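Local atomic coordinates of Succinylglutamatedesuccinylase/aspartoacylase (Rhodobacter sphaeroides 2.4.1, PDB entry 3CDX), a protein that probably hydrolyses non-peptide amide or ester bonds as a metal-dependent member of the succinylglutamate desuccinylase/aspartoacylase family, here with calcium bound. Residues Ile73-Ala77 with Ile90-Ala94. Sequence-based numbering, arbitrary orientation.
Sequences ISDLA and IMLPA
Residues Ile-73 to Ala-77 of helix 68-79 lie over the end of strand 87-92 and the loop that follows it; the axes of segments 73-77 and 90-92 approach to 8.2 Å, with 135° between their N-to-C directions. This is helix-on-strand packing within the beta-alpha-beta unit 55-60, 68-79, 87-92 of the catalytic domain, and it is apolar, with no hydrogen bond between the segments. Ile-73 and Ala-77, one turn apart, both turn their CB toward the strand. The CG2 branch of Ile-73, held anti to the backbone N, enters the angle between Met-91 and Pro-93 and lies 3.7 Å from Met-91 CB and as close to Pro-93 CB. Leu-58 of the neighbouring parallel strand 55-60 also touches Ile-73, whose side chain is about 9 Å from that of the calcium ligand His-149. Pro-93 sets its ring against the helix backbone: its CB is 3.5 Å from Ser-74 N, while its CG faces Ser-74 CB. The hydroxyl of Ser-74 bonds back to Gln-70 O, and Val-300 of the second subunit packs on Ser-74. Further along, the side chains of Leu-76 and Met-91 cross at about a right angle, with Leu-76 CG 4.0 Å from Met-91 SD. Met-91 runs out to SD, 3.6 Å from Ala-77 CA, and the bend at chi3 (-65°) then turns CE onto the same residue, 3.8 Å from Ala-77 CA.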
ATOM      1  N   ILE A  73      -8.461  -8.430  31.755  1.00 22.92           N
ATOM      2  CA  ILE A  73      -8.757  -7.112  32.330  1.00 24.21           C
ATOM      3  C   ILE A  73     -10.178  -6.597  32.019  1.00 23.99           C
ATOM      4  O   ILE A  73     -10.805  -5.996  32.868  1.00 25.02           O
ATOM      5  CB  ILE A  73      -7.653  -6.077  31.973  1.00 23.56           C
ATOM      6  CG1 ILE A  73      -6.303  -6.524  32.548  1.00 25.47           C
ATOM      7  CG2 ILE A  73      -7.956  -4.693  32.509  1.00 22.57           C
ATOM      8  CD1 ILE A  73      -5.123  -5.668  32.052  1.00 24.89           C
ATOM      9  N   SER A  74     -10.664  -6.791  30.799  1.00 24.39           N
ATOM     10  CA  SER A  74     -12.012  -6.349  30.481  1.00 24.83           C
ATOM     11  C   SER A  74     -13.048  -7.162  31.237  1.00 25.49           C
ATOM     12  O   SER A  74     -14.099  -6.635  31.647  1.00 25.78           O
ATOM     13  CB  SER A  74     -12.280  -6.367  28.968  1.00 24.56           C
ATOM     14  OG  SER A  74     -12.409  -7.680  28.476  1.00 26.01           O
ATOM     15  N   ASP A  75     -12.765  -8.452  31.413  1.00 26.37           N
ATOM     16  CA  ASP A  75     -13.617  -9.306  32.247  1.00 27.36           C
ATOM     17  C   ASP A  75     -13.672  -8.790  33.705  1.00 26.17           C
ATOM     18  O   ASP A  75     -14.750  -8.665  34.281  1.00 26.02           O
ATOM     19  CB  ASP A  75     -13.109 -10.764  32.164  1.00 27.31           C
ATOM     20  CG  ASP A  75     -13.904 -11.724  33.065  1.00 31.21           C
ATOM     21  OD1 ASP A  75     -15.080 -11.991  32.732  1.00 31.08           O
ATOM     22  OD2 ASP A  75     -13.331 -12.218  34.077  1.00 30.10           O
ATOM     23  N   LEU A  76     -12.511  -8.470  34.291  1.00 27.70           N
ATOM     24  CA  LEU A  76     -12.469  -8.004  35.684  1.00 27.81           C
ATOM     25  C   LEU A  76     -13.156  -6.662  35.779  1.00 28.33           C
ATOM     26  O   LEU A  76     -13.913  -6.396  36.736  1.00 27.63           O
ATOM     27  CB  LEU A  76     -11.035  -7.948  36.248  1.00 28.27           C
ATOM     28  CG  LEU A  76     -10.871  -7.516  37.720  1.00 28.58           C
ATOM     29  CD1 LEU A  76     -11.670  -8.419  38.703  1.00 29.43           C
ATOM     30  CD2 LEU A  76      -9.385  -7.402  38.118  1.00 28.93           C
ATOM     31  N   ALA A  77     -12.953  -5.839  34.738  1.00 28.41           N
ATOM     32  CA  ALA A  77     -13.519  -4.499  34.713  1.00 29.14           C
ATOM     33  C   ALA A  77     -15.035  -4.533  34.721  1.00 30.24           C
ATOM     34  O   ALA A  77     -15.682  -3.642  35.285  1.00 31.03           O
ATOM     35  CB  ALA A  77     -12.971  -3.678  33.488  1.00 28.43           C
ATOM     36  N   ILE A  90      -7.497   0.710  38.637  1.00 25.29           N
ATOM     37  CA  ILE A  90      -7.613   1.325  37.306  1.00 24.59           C
ATOM     38  C   ILE A  90      -7.309   0.278  36.224  1.00 23.92           C
ATOM     39  O   ILE A  90      -6.233  -0.329  36.229  1.00 24.63           O
ATOM     40  CB  ILE A  90      -6.687   2.545  37.206  1.00 24.52           C
ATOM     41  CG1 ILE A  90      -7.050   3.556  38.318  1.00 24.63           C
ATOM     42  CG2 ILE A  90      -6.758   3.224  35.750  1.00 25.10           C
ATOM     43  CD1 ILE A  90      -6.001   4.577  38.589  1.00 25.16           C
ATOM     44  N   MET A  91      -8.249   0.090  35.295  1.00 23.96           N
ATOM     45  CA  MET A  91      -8.228  -1.017  34.306  1.00 22.96           C
ATOM     46  C   MET A  91      -8.347  -0.472  32.894  1.00 23.86           C
ATOM     47  O   MET A  91      -9.346   0.149  32.564  1.00 23.68           O
ATOM     48  CB  MET A  91      -9.354  -2.026  34.589  1.00 23.27           C
ATOM     49  CG  MET A  91      -9.115  -2.810  35.934  1.00 24.51           C
ATOM     50  SD  MET A  91     -10.559  -3.654  36.667  1.00 19.75           S
ATOM     51  CE  MET A  91     -11.554  -2.213  37.064  1.00 21.62           C
ATOM     52  N   LEU A  92      -7.278  -0.640  32.100  1.00 23.81           N
ATOM     53  CA  LEU A  92      -7.274  -0.278  30.666  1.00 23.15           C
ATOM     54  C   LEU A  92      -6.964  -1.540  29.946  1.00 20.98           C
ATOM     55  O   LEU A  92      -5.803  -1.815  29.700  1.00 22.96           O
ATOM     56  CB  LEU A  92      -6.220   0.811  30.319  1.00 22.19           C
ATOM     57  CG  LEU A  92      -6.618   2.230  30.751  1.00 23.62           C
ATOM     58  CD1 LEU A  92      -6.341   2.442  32.256  1.00 24.58           C
ATOM     59  CD2 LEU A  92      -5.920   3.340  29.950  1.00 25.25           C
ATOM     60  N   PRO A  93      -7.996  -2.335  29.609  1.00 21.02           N
ATOM     61  CA  PRO A  93      -7.736  -3.636  28.992  1.00 20.19           C
ATOM     62  C   PRO A  93      -7.276  -3.544  27.552  1.00 20.38           C
ATOM     63  O   PRO A  93      -6.738  -4.506  27.034  1.00 20.49           O
ATOM     64  CB  PRO A  93      -9.112  -4.297  28.987  1.00 21.05           C
ATOM     65  CG  PRO A  93     -10.071  -3.140  28.902  1.00 20.45           C
ATOM     66  CD  PRO A  93      -9.451  -2.087  29.778  1.00 19.43           C
ATOM     67  N   ALA A  94      -7.490  -2.411  26.914  1.00 19.72           N
ATOM     68  CA  ALA A  94      -7.295  -2.318  25.469  1.00 20.65           C
ATOM     69  C   ALA A  94      -6.702  -0.964  25.106  1.00 21.36           C
ATOM     70  O   ALA A  94      -7.382  -0.107  24.603  1.00 20.76           O
ATOM     71  CB  ALA A  94      -8.635  -2.565  24.756  1.00 20.23           C
TER